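Local coordinates for protein ribose-phosphate pyrophosphokinase (Mycobacterium smegmatis, PDB 5MP7) that probably catalyses the magnesium-dependent transfer of the pyrophosphoryl group of ATP to the 1-hydroxyl of ribose 5-phosphate, yielding PRPP and AMP, at residues L23-V27 / S300-A306; A198-T203 / S214-G219; I233-I239 / D265-L271; I48-F52 / I80-L85; G223-T229 / A251-A257. All blocks are in the same frame, centred on the assembly; numbering follows the deposited sequence.

Contact 1. Residues L23-V27 / S300-A306; sequences LADQV and SIAPLLA
Val27 and Ala302 mark the closest backbone approach, 5.1 Å between their CA atoms, where the helical segments 23-27 and 302-306 pass at a crossing angle of -59° with their axes 9.3 Å apart. Ala302 directs its CB at the partner helix, and this methyl packs on Gln26 CB at 3.6 Å and also meets Val27 CG2. The same Val27 branch touches Leu305 CB at 4.1 Å, so that it is shared between residues one turn apart on the second helix. Leu23 completes the apolar patch. Its CG is anti to the backbone N (chi1 -178°), which carries CD1 to within 3.8 Å of Ile301 CG2, while the other branch, CD2, faces Leu305 CD1. At the margin the contact turns polar. Ser300 OG donates to Gln26 OE1 over 2.7 Å, arriving above the amide plane, 41° out of it, and the same hydroxyl accepts from Ala302 N at 3.2 Å, capping the start of the helix. Asn283 binds both sides of the junction, through its ND2 to Gln26 OE1 and through its OD1 to Ile301 N. The pair joins helix 21-31, in the N-terminal part of the chain, to the helix that directly follows strand 296-299, an outermost strand of the C-terminal mixed sheet.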
# COMPACT_ATOMS: atom_id res chain seq x y z
N LEU A 23 -7.17 46.45 38.46
CA LEU A 23 -7.19 47.90 38.37
C LEU A 23 -8.57 48.36 37.94
O LEU A 23 -9.09 49.33 38.49
CB LEU A 23 -6.16 48.44 37.40
CG LEU A 23 -6.05 49.96 37.25
CD1 LEU A 23 -5.75 50.65 38.58
CD2 LEU A 23 -4.96 50.27 36.25
N ALA A 24 -9.13 47.68 36.94
CA ALA A 24 -10.46 48.05 36.42
C ALA A 24 -11.53 47.98 37.50
O ALA A 24 -12.37 48.85 37.61
CB ALA A 24 -10.84 47.15 35.23
N ASP A 25 -11.47 46.92 38.29
CA ASP A 25 -12.38 46.74 39.40
C ASP A 25 -12.19 47.81 40.46
O ASP A 25 -13.19 48.31 40.96
CB ASP A 25 -12.17 45.34 39.95
CG ASP A 25 -12.76 45.13 41.32
OD1 ASP A 25 -13.99 44.85 41.40
OD2 ASP A 25 -11.97 45.25 42.31
N GLN A 26 -10.95 48.16 40.81
CA GLN A 26 -10.69 49.24 41.79
C GLN A 26 -11.20 50.60 41.31
O GLN A 26 -11.79 51.33 42.08
CB GLN A 26 -9.21 49.40 42.10
CG GLN A 26 -8.60 48.32 43.00
CD GLN A 26 -7.07 48.34 43.02
OE1 GLN A 26 -6.41 49.31 42.63
NE2 GLN A 26 -6.51 47.25 43.47
N VAL A 27 -11.03 50.90 40.02
CA VAL A 27 -11.49 52.17 39.48
C VAL A 27 -13.01 52.24 39.46
O VAL A 27 -13.59 53.24 39.82
CB VAL A 27 -10.97 52.37 38.06
CG1 VAL A 27 -11.69 53.53 37.39
CG2 VAL A 27 -9.48 52.68 38.07
N SER A 300 -1.85 51.97 45.18
CA SER A 300 -2.86 51.97 44.16
C SER A 300 -2.90 53.30 43.41
O SER A 300 -2.92 54.33 44.04
CB SER A 300 -4.25 51.72 44.75
OG SER A 300 -5.18 51.49 43.68
N ILE A 301 -2.95 53.24 42.09
CA ILE A 301 -3.19 54.40 41.26
C ILE A 301 -4.71 54.66 41.02
O ILE A 301 -5.06 55.62 40.37
CB ILE A 301 -2.44 54.24 39.90
CG1 ILE A 301 -2.07 55.60 39.35
CG2 ILE A 301 -3.21 53.43 38.86
CD1 ILE A 301 -0.78 56.12 39.96
N ALA A 302 -5.57 53.80 41.54
CA ALA A 302 -6.98 53.88 41.24
C ALA A 302 -7.63 55.18 41.66
O ALA A 302 -8.44 55.71 40.88
CB ALA A 302 -7.73 52.70 41.82
N PRO A 303 -7.36 55.67 42.88
CA PRO A 303 -8.05 56.92 43.28
C PRO A 303 -7.71 58.10 42.36
O PRO A 303 -8.59 58.90 42.04
CB PRO A 303 -7.54 57.16 44.68
CG PRO A 303 -7.15 55.79 45.19
CD PRO A 303 -6.57 55.10 43.99
N LEU A 304 -6.46 58.17 41.92
CA LEU A 304 -6.00 59.18 40.97
C LEU A 304 -6.72 59.05 39.60
O LEU A 304 -7.18 60.04 39.04
CB LEU A 304 -4.49 59.09 40.80
CG LEU A 304 -3.78 60.11 39.91
CD1 LEU A 304 -3.94 61.54 40.46
CD2 LEU A 304 -2.29 59.75 39.78
N LEU A 305 -6.80 57.82 39.08
CA LEU A 305 -7.53 57.59 37.87
C LEU A 305 -9.02 57.93 38.02
O LEU A 305 -9.58 58.53 37.12
CB LEU A 305 -7.37 56.15 37.38
CG LEU A 305 -6.03 55.84 36.72
CD1 LEU A 305 -6.05 54.43 36.18
CD2 LEU A 305 -5.67 56.81 35.60
N ALA A 306 -9.64 57.56 39.13
CA ALA A 306 -11.07 57.86 39.33
C ALA A 306 -11.33 59.36 39.39
O ALA A 306 -12.29 59.82 38.80
CB ALA A 306 -11.61 57.18 40.57

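Contact 2. Residues A198-T203 / S214-G219; sequences AFIHKT and SNRVVG
Backbone hydrogen bonds zip Phe199 to Val218 and His201 to Arg216 in an antiparallel pair of strands. Each couple exchanges two N-H...O bonds, the shortest being His201 N to Arg216 O at 2.9 Å, and Thr203 N to Ser214 O at 3.1 Å continues the ladder past the strand end. Between these rungs the non-hydrogen-bonded pairs Ile200-Val217 and Lys202-Asn215 put their side chains on the other face, and Ile200 CA and Lys202 CA make C-H...O contacts to the carbonyls of Arg216 and Ser214. Apolar contact centres on Val218. Phe199 CG stands between its own N and carbonyl carbon (chi1 79°), and the ring runs alongside the valine with CE1 3.7 Å from Val218 CB; Val218 CG2 meets His201 CB at 3.8 Å. Among the polar side chains, Arg216 bends at chi3 and brings NH2 to Thr203 OG1, a 2.8 Å hydrogen bond with the oxygen 16° out of the guanidinium plane. The His201 side chain runs alongside Arg216, its CE1 and ND1 over one guanidinium face toward the rim, the two planes 22° apart. Lys202, the predicted active-site lysine, leaves on the Ile200 face, where its NZ is bonded to Pro177 O. The hairpin arms form the edge of the mixed sheet: strand 215-218 is outermost, strand 197-202 pairs next with 172-176, and helix 237-248 packs on the Ile200 face.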
# COMPACT_ATOMS: atom_id res chain seq x y z
N ALA A 198 21.85 63.79 43.88
CA ALA A 198 22.99 63.09 43.26
C ALA A 198 22.53 62.27 42.06
O ALA A 198 21.34 62.01 41.90
CB ALA A 198 23.66 62.18 44.26
N PHE A 199 23.46 61.87 41.20
CA PHE A 199 23.12 61.01 40.09
C PHE A 199 24.29 60.20 39.59
O PHE A 199 25.42 60.54 39.87
CB PHE A 199 22.52 61.83 38.95
CG PHE A 199 23.55 62.53 38.14
CD1 PHE A 199 24.11 63.70 38.59
CD2 PHE A 199 23.98 61.99 36.93
CE1 PHE A 199 25.10 64.33 37.85
CE2 PHE A 199 24.95 62.61 36.17
CZ PHE A 199 25.52 63.79 36.64
N ILE A 200 24.00 59.15 38.84
CA ILE A 200 25.01 58.29 38.29
C ILE A 200 25.41 58.76 36.90
O ILE A 200 24.60 58.76 36.00
CB ILE A 200 24.51 56.86 38.16
CG1 ILE A 200 24.58 56.16 39.53
CG2 ILE A 200 25.55 55.92 37.55
CD1 ILE A 200 23.68 56.43 40.69
N HIS A 201 26.69 59.09 36.75
CA HIS A 201 27.26 59.50 35.49
C HIS A 201 27.83 58.27 34.81
O HIS A 201 28.68 57.59 35.39
CB HIS A 201 28.35 60.55 35.77
CG HIS A 201 29.14 60.97 34.57
ND1 HIS A 201 30.36 61.60 34.69
CD2 HIS A 201 28.90 60.87 33.25
CE1 HIS A 201 30.83 61.86 33.48
NE2 HIS A 201 29.96 61.42 32.59
N LYS A 202 27.40 58.01 33.57
CA LYS A 202 27.94 56.93 32.74
C LYS A 202 28.79 57.47 31.60
O LYS A 202 28.32 58.26 30.78
CB LYS A 202 26.80 56.08 32.19
CG LYS A 202 26.39 55.06 33.22
CD LYS A 202 24.99 54.50 33.02
CE LYS A 202 24.49 53.78 34.25
NZ LYS A 202 23.02 53.90 34.44
N THR A 203 30.03 57.03 31.55
CA THR A 203 30.92 57.41 30.46
C THR A 203 30.93 56.31 29.41
O THR A 203 31.03 55.14 29.75
CB THR A 203 32.33 57.61 31.01
OG1 THR A 203 32.30 58.69 31.98
CG2 THR A 203 33.32 57.94 29.87
N SER A 214 32.61 53.19 32.20
CA SER A 214 32.61 53.36 33.66
C SER A 214 31.33 54.05 34.25
O SER A 214 30.56 54.70 33.56
CB SER A 214 33.89 54.10 34.08
OG SER A 214 33.76 55.51 34.04
N ASN A 215 31.14 53.89 35.55
CA ASN A 215 30.03 54.50 36.26
C ASN A 215 30.58 55.22 37.50
O ASN A 215 31.42 54.69 38.20
CB ASN A 215 29.09 53.41 36.79
CG ASN A 215 28.31 52.66 35.72
OD1 ASN A 215 27.48 53.23 35.07
ND2 ASN A 215 28.51 51.35 35.61
N ARG A 216 30.09 56.42 37.78
CA ARG A 216 30.53 57.20 38.96
C ARG A 216 29.33 57.88 39.60
O ARG A 216 28.44 58.32 38.93
CB ARG A 216 31.57 58.27 38.55
CG ARG A 216 32.88 57.70 38.03
CD ARG A 216 33.80 58.74 37.38
NE ARG A 216 33.71 58.79 35.91
CZ ARG A 216 34.39 59.66 35.13
NH1 ARG A 216 35.21 60.56 35.67
NH2 ARG A 216 34.26 59.62 33.80
N VAL A 217 29.35 58.02 40.91
CA VAL A 217 28.33 58.81 41.57
C VAL A 217 28.80 60.25 41.64
O VAL A 217 29.92 60.49 42.04
CB VAL A 217 28.11 58.31 43.00
CG1 VAL A 217 27.05 59.14 43.70
CG2 VAL A 217 27.71 56.84 42.96
N VAL A 218 27.95 61.19 41.28
CA VAL A 218 28.29 62.60 41.32
C VAL A 218 27.41 63.17 42.40
O VAL A 218 26.19 63.16 42.27
CB VAL A 218 28.00 63.27 39.94
CG1 VAL A 218 28.26 64.77 40.00
CG2 VAL A 218 28.85 62.63 38.85
N GLY A 219 28.03 63.69 43.45
CA GLY A 219 27.34 64.15 44.67
C GLY A 219 27.73 63.29 45.89
O GLY A 219 28.33 62.23 45.74

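Contact 3. Residues I233-I239 / D265-L271; sequences IDTGGTI and DPAPQRL. With ACT (acetate ion), chain D.
The guanidinium of Arg270 lies against the turn 235-237, with Gly236 C at its edge, near the plane, and Pro266 CG over one face, 3.9 Å from the plane and displaced toward the rim. Bends at chi2 and chi3 fold the arginine back along its own helix, and NH2 makes a weak hydrogen bond to Thr235 O at 3.3 Å. Ala267 CB also approaches Thr235 O, at 3.2 Å. Gly236, with positive phi and at the N-cap position of helix 237-248, brings its backbone close against Ala267, their CA atoms 4.7 Å apart. The second flat group, an acetate probably from the crystallisation liquor, is held by the same turn: Thr235 N and Thr235 OG1 both donate to its OXT, at 3.0 and 2.7 Å, and Gly236 N bonds weakly to the other oxygen. The threonine OG1 sits between its own N and carbonyl carbon (chi1 56°), beside the amide that binds the same oxygen. Residues 234-238 are part of the predicted ribose 5-phosphate site, the counterpart of the PRPP-binding loop of type I phosphoribosyltransferases, so the acetate probably occupies part of the phosphate pocket. Asp234 OD1 is anchored by Ser264 OG. On the apolar side of the contact, Leu271 CD1 meets Ile233 CG2 at 4.0 Å. Helix 267-273 backs the loop that opens helix 237-248, and Ile233, Ile239 and Leu271 rest on Ile256 of strand 253-258.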
# COMPACT_ATOMS: atom_id res chain seq x y z
N ILE A 233 10.78 50.36 36.27
CA ILE A 233 11.78 49.34 36.44
C ILE A 233 11.43 48.24 35.48
O ILE A 233 10.34 47.66 35.60
CB ILE A 233 11.75 48.77 37.86
CG1 ILE A 233 11.96 49.88 38.88
CG2 ILE A 233 12.82 47.71 38.02
CD1 ILE A 233 11.48 49.52 40.27
N ASP A 234 12.32 47.93 34.54
CA ASP A 234 12.08 46.85 33.60
C ASP A 234 12.79 45.54 33.96
O ASP A 234 12.16 44.65 34.51
CB ASP A 234 12.37 47.30 32.16
CG ASP A 234 11.95 46.27 31.16
OD1 ASP A 234 11.16 45.38 31.48
OD2 ASP A 234 12.41 46.36 30.03
N THR A 235 14.07 45.38 33.60
CA THR A 235 14.84 44.14 33.94
C THR A 235 15.57 44.30 35.27
O THR A 235 15.99 43.30 35.86
CB THR A 235 15.89 43.81 32.87
OG1 THR A 235 16.76 44.95 32.69
CG2 THR A 235 15.20 43.49 31.56
N GLY A 236 15.67 45.54 35.75
CA GLY A 236 16.33 45.84 37.01
C GLY A 236 17.84 45.97 36.90
O GLY A 236 18.53 46.10 37.92
N GLY A 237 18.39 45.99 35.68
CA GLY A 237 19.85 46.03 35.48
C GLY A 237 20.46 47.35 35.92
O GLY A 237 21.37 47.37 36.73
N THR A 238 19.94 48.44 35.37
CA THR A 238 20.43 49.78 35.66
C THR A 238 20.23 50.08 37.12
O THR A 238 21.12 50.60 37.75
CB THR A 238 19.64 50.84 34.85
OG1 THR A 238 20.00 50.76 33.48
CG2 THR A 238 19.85 52.29 35.37
N ILE A 239 19.05 49.80 37.63
CA ILE A 239 18.74 50.14 39.00
C ILE A 239 19.55 49.30 40.00
O ILE A 239 20.02 49.85 40.98
CB ILE A 239 17.22 50.10 39.25
CG1 ILE A 239 16.59 51.30 38.54
CG2 ILE A 239 16.87 50.22 40.72
CD1 ILE A 239 15.09 51.22 38.39
N ASP A 265 11.53 39.41 33.66
CA ASP A 265 12.70 38.50 33.73
C ASP A 265 13.22 38.28 35.15
O ASP A 265 12.44 37.82 36.02
CB ASP A 265 13.76 38.78 32.63
CG ASP A 265 14.22 40.26 32.53
OD1 ASP A 265 13.66 41.06 31.79
OD2 ASP A 265 15.21 40.63 33.15
N PRO A 266 14.50 38.62 35.41
CA PRO A 266 15.13 38.39 36.68
C PRO A 266 15.01 39.58 37.65
O PRO A 266 15.66 39.57 38.69
CB PRO A 266 16.58 38.20 36.26
CG PRO A 266 16.72 39.17 35.14
CD PRO A 266 15.41 39.36 34.55
N ALA A 267 14.20 40.60 37.31
CA ALA A 267 14.14 41.81 38.11
C ALA A 267 13.70 41.54 39.53
O ALA A 267 14.30 42.05 40.43
CB ALA A 267 13.23 42.85 37.48
N PRO A 268 12.67 40.72 39.73
CA PRO A 268 12.30 40.39 41.12
C PRO A 268 13.42 39.77 41.94
O PRO A 268 13.69 40.18 43.04
CB PRO A 268 11.15 39.41 40.94
CG PRO A 268 10.64 39.69 39.57
CD PRO A 268 11.83 40.03 38.75
N GLN A 269 14.10 38.79 41.37
CA GLN A 269 15.25 38.17 42.00
C GLN A 269 16.43 39.16 42.19
O GLN A 269 17.06 39.20 43.24
CB GLN A 269 15.62 37.00 41.11
CG GLN A 269 17.07 36.54 41.27
CD GLN A 269 17.08 35.29 42.10
OE1 GLN A 269 16.53 34.25 41.67
NE2 GLN A 269 17.64 35.36 43.31
N ARG A 270 16.70 39.94 41.14
CA ARG A 270 17.74 40.98 41.13
C ARG A 270 17.53 42.03 42.22
O ARG A 270 18.46 42.35 42.99
CB ARG A 270 17.78 41.66 39.74
CG ARG A 270 18.84 41.03 38.83
CD ARG A 270 19.73 42.09 38.21
NE ARG A 270 19.23 42.48 36.92
CZ ARG A 270 19.57 41.98 35.73
NH1 ARG A 270 20.45 40.99 35.60
NH2 ARG A 270 18.99 42.48 34.65
N LEU A 271 16.30 42.52 42.33
CA LEU A 271 15.98 43.54 43.32
C LEU A 271 15.90 43.05 44.76
O LEU A 271 16.34 43.75 45.69
CB LEU A 271 14.69 44.22 42.96
CG LEU A 271 14.73 44.96 41.62
CD1 LEU A 271 13.32 45.41 41.27
CD2 LEU A 271 15.65 46.15 41.68
C ACT D . 16.46 48.33 33.10
O ACT D . 16.20 48.56 34.33
OXT ACT D . 15.87 47.45 32.43
CH3 ACT D . 17.49 49.10 32.33

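Contact 4. Residues I48-F52 / I80-L85; sequences IFVRF and IMIDAL
Phe52 closes one end of this strand-on-helix contact by pushing its ring between Met81, Ala84 and Leu85. With CG anti to the carbonyl carbon (chi1 -62°) and the ring twisted to chi2 -56°, CE2 reaches Ala84 CB at 3.5 Å, and CZ comes 3.9 Å from Met81 O, which lies at the ring edge, in its plane. Leu85 crosses the phenylalanine side chain at about a right angle and offers its CD2 to CE2 at 3.9 Å. Phe15 adds an edge-to-face ring contact to Phe52. At the middle of the strand Val50 straddles Met81: both methyls lie 4.1 Å from Met81 CG, and the two side chains cross almost perpendicularly.

The alternation of an extended strand sends Ile48, Val50 and Phe52 to the helix, while Phe49 and Arg51 project from the other face. Segment 48-52 belongs to a two-stranded antiparallel sheet, with 38-42 as its partner; it lies on helix 71-87, at 37° to segment 80-85, and that helix in turn packs on the parallel sheet of the N-terminal half through Met81, Ile82 and Leu85.

Ile80 serves two strand residues with different branches. Its CG2, anti to the backbone N, abuts Val50 CB at 4.0 Å, whereas the longer arm stretches until CD1 lies 4.1 Å from Ile48 CB. Both strand 48-52 and helix 71-87 also meet a neighbouring subunit of the hexamer: Tyr102 OH of that subunit is hydrogen-bonded to Ile48 N, and Pro114 of that subunit packs on Ile80.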
# COMPACT_ATOMS: atom_id res chain seq x y z
N ILE A 48 -8.45 39.29 17.83
CA ILE A 48 -9.33 39.59 18.95
C ILE A 48 -10.76 39.86 18.47
O ILE A 48 -10.96 40.57 17.50
CB ILE A 48 -8.79 40.83 19.68
CG1 ILE A 48 -7.41 40.52 20.22
CG2 ILE A 48 -9.68 41.27 20.82
CD1 ILE A 48 -6.55 41.74 20.20
N PHE A 49 -11.72 39.32 19.21
CA PHE A 49 -13.12 39.54 18.96
C PHE A 49 -13.67 40.34 20.11
O PHE A 49 -13.48 39.99 21.25
CB PHE A 49 -13.83 38.19 18.91
CG PHE A 49 -15.32 38.31 18.71
CD1 PHE A 49 -16.15 38.53 19.81
CD2 PHE A 49 -15.89 38.20 17.44
CE1 PHE A 49 -17.53 38.65 19.64
CE2 PHE A 49 -17.28 38.31 17.27
CZ PHE A 49 -18.09 38.54 18.38
N VAL A 50 -14.43 41.39 19.80
CA VAL A 50 -14.97 42.26 20.82
C VAL A 50 -16.42 42.47 20.52
O VAL A 50 -16.76 42.76 19.40
CB VAL A 50 -14.18 43.60 20.86
CG1 VAL A 50 -15.02 44.79 21.30
CG2 VAL A 50 -12.99 43.48 21.82
N ARG A 51 -17.29 42.39 21.52
CA ARG A 51 -18.68 42.77 21.35
C ARG A 51 -19.26 43.35 22.61
O ARG A 51 -19.09 42.79 23.67
CB ARG A 51 -19.50 41.57 20.93
CG ARG A 51 -20.93 41.95 20.53
CD ARG A 51 -21.72 40.71 20.12
NE ARG A 51 -21.68 39.74 21.22
CZ ARG A 51 -21.62 38.43 21.10
NH1 ARG A 51 -21.61 37.83 19.90
NH2 ARG A 51 -21.56 37.69 22.20
N PHE A 52 -19.95 44.48 22.51
CA PHE A 52 -20.54 45.10 23.69
C PHE A 52 -21.90 44.49 23.93
O PHE A 52 -22.68 44.34 23.00
CB PHE A 52 -20.62 46.60 23.58
CG PHE A 52 -19.28 47.25 23.45
CD1 PHE A 52 -18.30 47.03 24.40
CD2 PHE A 52 -18.99 48.07 22.36
CE1 PHE A 52 -17.06 47.62 24.28
CE2 PHE A 52 -17.75 48.66 22.24
CZ PHE A 52 -16.78 48.43 23.18
N ILE A 80 -9.38 48.27 18.91
CA ILE A 80 -10.60 47.60 18.44
C ILE A 80 -11.84 48.06 19.24
O ILE A 80 -12.87 48.34 18.66
CB ILE A 80 -10.43 46.08 18.45
CG1 ILE A 80 -9.55 45.69 17.28
CG2 ILE A 80 -11.74 45.35 18.27
CD1 ILE A 80 -8.87 44.34 17.47
N MET A 81 -11.71 48.19 20.55
CA MET A 81 -12.79 48.70 21.39
C MET A 81 -13.14 50.14 21.04
O MET A 81 -14.31 50.51 21.06
CB MET A 81 -12.41 48.64 22.88
CG MET A 81 -12.57 47.25 23.45
SD MET A 81 -11.83 46.94 25.08
CE MET A 81 -13.04 47.68 26.13
N ILE A 82 -12.14 50.96 20.79
CA ILE A 82 -12.39 52.33 20.40
C ILE A 82 -13.12 52.43 19.03
O ILE A 82 -14.03 53.23 18.90
CB ILE A 82 -11.09 53.15 20.44
CG1 ILE A 82 -10.66 53.32 21.88
CG2 ILE A 82 -11.27 54.53 19.81
CD1 ILE A 82 -9.21 53.65 22.05
N ASP A 83 -12.73 51.60 18.05
CA ASP A 83 -13.44 51.47 16.76
C ASP A 83 -14.90 51.13 16.97
O ASP A 83 -15.80 51.67 16.32
CB ASP A 83 -12.75 50.40 15.85
CG ASP A 83 -13.51 50.11 14.44
OD1 ASP A 83 -14.60 49.46 14.40
OD2 ASP A 83 -13.00 50.48 13.34
N ALA A 84 -15.15 50.17 17.84
CA ALA A 84 -16.51 49.73 18.09
C ALA A 84 -17.36 50.83 18.73
O ALA A 84 -18.53 50.98 18.39
CB ALA A 84 -16.51 48.48 18.95
N LEU A 85 -16.79 51.59 19.64
CA LEU A 85 -17.51 52.70 20.25
C LEU A 85 -17.74 53.82 19.24
O LEU A 85 -18.78 54.47 19.26
CB LEU A 85 -16.73 53.28 21.43
CG LEU A 85 -16.65 52.38 22.65
CD1 LEU A 85 -15.54 52.84 23.58
CD2 LEU A 85 -17.95 52.33 23.42

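Contact 5. Residues G223-T229 / A251-A257; sequences GKTCILT and AKDVIIA
Cys226 and Leu228 each bridge to strand 253-257 through both their N-H and their carbonyl, in the staggered pattern of parallel strands. Cys226 N bonds to Asp253 O and Ile255 N to Cys226 O, the latter 2.7 Å long and almost straight at 176°; Leu228 N then takes Ile255 O at 2.7 Å, and Ala257 N takes Leu228 O. A weak bond from Lys252 N to Lys224 O precedes them. Side chains meet on both faces, in register for Ile227 and Ile255 and diagonally for the others. On one, Ile255 CD1 touches both Thr225 CG2, 3.9 Å away, and Ile227 CD1, at 4.0 Å. On the other, Leu228 CD2 leans across to Val254 CG1 at 4.0 Å, and Cys226 SG, anti to its carbonyl carbon (chi1 -65°), touches Ala251 CB at 3.8 Å.

These strands are joined through helix 237-248 in a beta-alpha-beta crossover, part of the central sheet of the phosphoribosyltransferase-like fold. The helix lies over the face of Leu228 and Ile256, with Ala242 and Val243 against Leu228 and Ile239 and Val243 against Ile256.

On the opposite face, helix 182-191 brings Trp188 onto Thr229 and Ala257. The hydroxyls there are tied outward, Thr225 OG1 to Glu170 OE1 and Thr229 OG1 to Arg181 NH2. Strand 172-176 pairs with the other backbone edge of 225-229 through bonds to Thr225 and Ile227, and a salt bridge joins Lys224 NZ to Asp171 OD2.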
# COMPACT_ATOMS: atom_id res chain seq x y z
N GLY A 223 26.89 57.93 54.21
CA GLY A 223 26.08 57.94 55.41
C GLY A 223 24.63 58.38 55.25
O GLY A 223 23.93 58.60 56.24
N LYS A 224 24.15 58.51 54.02
CA LYS A 224 22.80 59.05 53.79
C LYS A 224 21.85 57.97 53.35
O LYS A 224 22.27 56.94 52.81
CB LYS A 224 22.84 60.14 52.73
CG LYS A 224 23.82 61.28 53.00
CD LYS A 224 23.11 62.49 53.49
CE LYS A 224 23.98 63.70 53.61
NZ LYS A 224 23.14 64.92 53.62
N THR A 225 20.56 58.22 53.56
CA THR A 225 19.49 57.36 53.05
C THR A 225 19.14 57.80 51.64
O THR A 225 18.57 58.87 51.45
CB THR A 225 18.25 57.46 53.95
OG1 THR A 225 18.63 57.03 55.27
CG2 THR A 225 17.12 56.58 53.46
N CYS A 226 19.50 56.99 50.65
CA CYS A 226 19.29 57.33 49.24
C CYS A 226 17.90 56.94 48.73
O CYS A 226 17.53 55.80 48.87
CB CYS A 226 20.30 56.61 48.39
SG CYS A 226 21.95 57.20 48.76
N ILE A 227 17.20 57.88 48.11
CA ILE A 227 15.97 57.63 47.40
C ILE A 227 16.32 57.56 45.91
O ILE A 227 16.50 58.60 45.27
CB ILE A 227 14.95 58.76 47.60
CG1 ILE A 227 14.87 59.23 49.06
CG2 ILE A 227 13.58 58.33 47.12
CD1 ILE A 227 14.46 58.19 50.08
N LEU A 228 16.41 56.35 45.37
CA LEU A 228 16.69 56.12 43.97
C LEU A 228 15.39 56.17 43.20
O LEU A 228 14.51 55.34 43.40
CB LEU A 228 17.28 54.75 43.80
CG LEU A 228 18.17 54.33 42.65
CD1 LEU A 228 19.04 55.45 42.16
CD2 LEU A 228 18.99 53.14 43.13
N THR A 229 15.24 57.15 42.33
CA THR A 229 13.95 57.38 41.68
C THR A 229 14.05 57.15 40.17
O THR A 229 14.94 57.64 39.51
CB THR A 229 13.37 58.77 42.05
OG1 THR A 229 12.06 58.89 41.52
CG2 THR A 229 14.21 59.89 41.54
N ALA A 251 26.66 54.64 51.34
CA ALA A 251 25.28 54.97 51.67
C ALA A 251 24.82 54.11 52.83
O ALA A 251 25.11 52.93 52.88
CB ALA A 251 24.38 54.75 50.46
N LYS A 252 24.09 54.71 53.75
CA LYS A 252 23.51 53.95 54.84
C LYS A 252 22.43 52.99 54.35
O LYS A 252 22.37 51.85 54.74
CB LYS A 252 22.89 54.89 55.86
CG LYS A 252 22.50 54.21 57.15
CD LYS A 252 21.57 55.10 58.01
CE LYS A 252 20.16 54.52 58.08
NZ LYS A 252 19.66 54.44 59.48
N ASP A 253 21.56 53.51 53.50
CA ASP A 253 20.31 52.86 53.08
C ASP A 253 20.02 53.25 51.63
O ASP A 253 20.39 54.36 51.21
CB ASP A 253 19.17 53.41 53.94
CG ASP A 253 18.56 52.38 54.88
OD1 ASP A 253 18.81 51.16 54.72
OD2 ASP A 253 17.79 52.78 55.79
N VAL A 254 19.34 52.37 50.90
CA VAL A 254 18.79 52.72 49.59
C VAL A 254 17.31 52.35 49.46
O VAL A 254 16.96 51.20 49.66
CB VAL A 254 19.54 52.07 48.42
CG1 VAL A 254 18.94 52.55 47.10
CG2 VAL A 254 21.00 52.45 48.46
N ILE A 255 16.48 53.31 49.05
CA ILE A 255 15.10 53.09 48.75
C ILE A 255 14.86 53.33 47.25
O ILE A 255 15.24 54.37 46.73
CB ILE A 255 14.24 54.02 49.57
CG1 ILE A 255 14.38 53.62 51.03
CG2 ILE A 255 12.78 53.92 49.16
CD1 ILE A 255 13.97 54.72 51.97
N ILE A 256 14.19 52.37 46.61
CA ILE A 256 13.83 52.46 45.20
C ILE A 256 12.35 52.82 45.04
O ILE A 256 11.51 52.22 45.65
CB ILE A 256 14.08 51.15 44.48
CG1 ILE A 256 15.55 50.80 44.62
CG2 ILE A 256 13.74 51.31 43.00
CD1 ILE A 256 15.97 49.51 43.97
N ALA A 257 12.08 53.85 44.26
CA ALA A 257 10.72 54.29 43.99
C ALA A 257 10.53 54.53 42.48
O ALA A 257 11.32 55.20 41.86
CB ALA A 257 10.42 55.53 44.76

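How the contacts relate
Contacts 2, 3 and 5 gather around the predicted ribose 5-phosphate site in the C-terminal half. Contact 3 supplies its loop and holds the acetate; contact 2 brings the predicted active-site Lys202, whose NZ lies 3.7 Å from Thr238 CG2. Contact 5 packs against contact 3, with Ile256 CD1 3.4 Å from Ile239 CG2 and its strand 225-230 ending at Asp230 of the same site. The centres of contacts 2 and 5 are about 15 Å apart in one sheet. Contact 4 lies in the N-terminal half, about 35 Å from contact 3 between centres, next to a neighbouring subunit. Contact 1 joins the two halves, its nearest atoms about 9 Å from contact 4 and 13 Å from contact 3.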